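Local structure of extracellular solute-binding protein, family 1 (Trichodesmium erythraeum IMS101, 6G7N) at residues A147-I150 against E151-M155. The protein binds ferric iron and is probably the periplasmic solute-binding component of an ABC transporter that takes up iron. Numbering follows the deposited sequence.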
ATOM      1  N   ALA A 147       4.907 -11.716   3.232  1.00  9.28           N
ATOM      2  CA  ALA A 147       4.362 -11.985   4.551  1.00  9.78           C
ATOM      3  C   ALA A 147       2.972 -12.619   4.471  1.00  9.30           C
ATOM      4  O   ALA A 147       2.669 -13.573   5.201  1.00 10.01           O
ATOM      5  CB  ALA A 147       4.339 -10.710   5.383  1.00  9.92           C
ATOM      6  N   SER A 148       2.126 -12.091   3.576  1.00  9.36           N
ATOM      7  CA  SER A 148       0.787 -12.677   3.417  1.00  9.59           C
ATOM      8  C   SER A 148       0.846 -14.146   2.976  1.00  9.43           C
ATOM      9  O   SER A 148       0.042 -14.977   3.410  1.00 10.26           O
ATOM     10  CB  SER A 148      -0.081 -11.826   2.485  1.00 10.65           C
ATOM     11  OG  SER A 148       0.142 -12.070   1.122  1.00 11.78           O
ATOM     12  N   LEU A 149       1.802 -14.454   2.096  1.00  9.37           N
ATOM     13  CA  LEU A 149       1.962 -15.826   1.602  1.00  9.85           C
ATOM     14  C   LEU A 149       2.503 -16.760   2.686  1.00  9.80           C
ATOM     15  O   LEU A 149       2.102 -17.927   2.764  1.00 10.53           O
ATOM     16  CB  LEU A 149       2.833 -15.851   0.347  1.00 10.32           C
ATOM     17  CG  LEU A 149       2.223 -15.134  -0.862  1.00 11.33           C
ATOM     18  CD1 LEU A 149       3.253 -14.985  -1.962  1.00 14.00           C
ATOM     19  CD2 LEU A 149       0.996 -15.859  -1.362  1.00 14.07           C
ATOM     20  N   ILE A 150       3.386 -16.259   3.557  1.00  9.42           N
ATOM     21  CA  ILE A 150       3.847 -17.048   4.687  1.00 10.19           C
ATOM     22  C   ILE A 150       2.706 -17.299   5.675  1.00 10.36           C
ATOM     23  O   ILE A 150       2.561 -18.408   6.195  1.00 11.24           O
ATOM     24  CB  ILE A 150       5.035 -16.357   5.395  1.00 10.69           C
ATOM     25  CG1 ILE A 150       6.256 -16.293   4.468  1.00 11.26           C
ATOM     26  CG2 ILE A 150       5.383 -17.088   6.693  1.00 12.08           C
ATOM     27  CD1 ILE A 150       7.322 -15.356   4.964  1.00 12.51           C
ATOM     28  N   GLU A 151       1.883 -16.289   5.919  1.00 10.12           N
ATOM     29  CA  GLU A 151       0.713 -16.479   6.782  1.00 10.77           C
ATOM     30  C   GLU A 151      -0.183 -17.601   6.260  1.00 10.98           C
ATOM     31  O   GLU A 151      -0.652 -18.428   7.034  1.00 13.19           O
ATOM     32  CB  GLU A 151      -0.047 -15.183   6.902  1.00 11.21           C
ATOM     33  CG  GLU A 151      -1.353 -15.253   7.681  1.00 12.86           C
ATOM     34  CD  GLU A 151      -1.251 -15.367   9.176  1.00 14.34           C
ATOM     35  OE1 GLU A 151      -0.126 -15.397   9.710  1.00 17.23           O
ATOM     36  OE2 GLU A 151      -2.321 -15.392   9.836  1.00 15.96           O
ATOM     37  N   ILE A 152      -0.458 -17.611   4.952  1.00 10.70           N
ATOM     38  CA  ILE A 152      -1.310 -18.655   4.387  1.00 11.72           C
ATOM     39  C   ILE A 152      -0.622 -20.022   4.412  1.00 11.22           C
ATOM     40  O   ILE A 152      -1.166 -20.995   4.933  1.00 12.47           O
ATOM     41  CB  ILE A 152      -1.746 -18.338   2.943  1.00 12.36           C
ATOM     42  CG1 ILE A 152      -2.595 -17.056   2.837  1.00 14.23           C
ATOM     43  CG2 ILE A 152      -2.457 -19.509   2.327  1.00 12.38           C
ATOM     44  CD1 ILE A 152      -3.936 -17.104   3.493  1.00 14.58           C
ATOM     45  N   HIS A 153       0.581 -20.087   3.861  1.00 10.79           N
ATOM     46  CA  HIS A 153       1.171 -21.368   3.487  1.00 11.18           C
ATOM     47  C   HIS A 153       2.129 -21.943   4.501  1.00 11.26           C
ATOM     48  O   HIS A 153       2.417 -23.134   4.411  1.00 13.99           O
ATOM     49  CB  HIS A 153       1.879 -21.210   2.136  1.00 12.20           C
ATOM     50  CG  HIS A 153       0.952 -20.864   1.022  1.00 12.66           C
ATOM     51  ND1 HIS A 153      -0.018 -21.734   0.571  1.00 16.98           N
ATOM     52  CD2 HIS A 153       0.833 -19.736   0.294  1.00 11.69           C
ATOM     53  CE1 HIS A 153      -0.686 -21.143  -0.411  1.00 17.03           C
ATOM     54  NE2 HIS A 153      -0.176 -19.942  -0.617  1.00 13.43           N
ATOM     55  N   GLY A 154       2.612 -21.131   5.439  1.00 11.86           N
ATOM     56  CA  GLY A 154       3.703 -21.504   6.309  1.00 12.59           C
ATOM     57  C   GLY A 154       5.039 -21.362   5.619  1.00 13.10           C
ATOM     58  O   GLY A 154       5.131 -21.263   4.388  1.00 13.48           O
ATOM     59  N   MET A 155       6.117 -21.361   6.403  1.00 14.70           N
ATOM     60  CA  MET A 155       7.434 -21.076   5.832  0.50 14.81           C
ATOM     61  C   MET A 155       7.891 -22.101   4.800  1.00 15.46           C
ATOM     62  O   MET A 155       8.450 -21.724   3.768  1.00 16.88           O
ATOM     63  CB  MET A 155       8.503 -20.936   6.928  0.50 16.03           C
ATOM     64  CG  MET A 155       8.439 -19.622   7.692  0.50 17.66           C
ATOM     65  SD  MET A 155       8.933 -18.160   6.749  0.50 19.43           S
ATOM     66  CE  MET A 155      10.729 -18.168   6.763  0.50 19.42           C
TER
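Ile-150 and Met-155 meet on the flank of helix 140-167 that faces helix 303-312, the isoleucine buried and the methionine keeping some exposure. In the conformer modelled here, one of two for Met-155 and so less certain, the sulfur SD lies against both branches of the isoleucine, 3.7 Å from CD1 and equally near CG2. With chi1 at -65°, Ile-150 sets CG1 beside its own backbone N and CG2 anti to it, spreading the two branches so that both reach the sulfur. The Met-155 chain bends at chi2 and chi3, and the two side chains pass at a slant. Leu-309 and Asp-305 of helix 303-312 touch both residues, so this is the tightly packed part, the seam between two helices. Cutting Ile-150 back to an alanine would probably leave the Met-155 sulfur without its main neighbour within the helix and open a gap facing Leu-309.

The other flank is looser. Glu-151 turns its carboxylate away from the preceding turn, and Ile-152, also exposed, brings CG1 to 3.4 Å from Ser-148 O while CG2 sits over the centre of one face of the His-153 imidazole, 3.6 Å above its plane. His-153 NE2 is hydrogen-bonded to Glu-121, which, with Ile-152 over one face, probably limits the ring's rotation.

Glu-151, Ile-152 and His-153 each donate to the carbonyl four residues earlier, as in a regular alpha-helix. Gly-154 N follows on Ile-150 O at 2.8 Å, but the N-H...O angle is only 143°, and with phi at 79° Gly-154 leaves helical geometry. The chemistry thus divides around the helix that carries the iron ligand Tyr-141 nearer its start: apolar contact with sulfur on one side, a histidine-glutamate hydrogen bond on the other, the main-chain bonds shared by both.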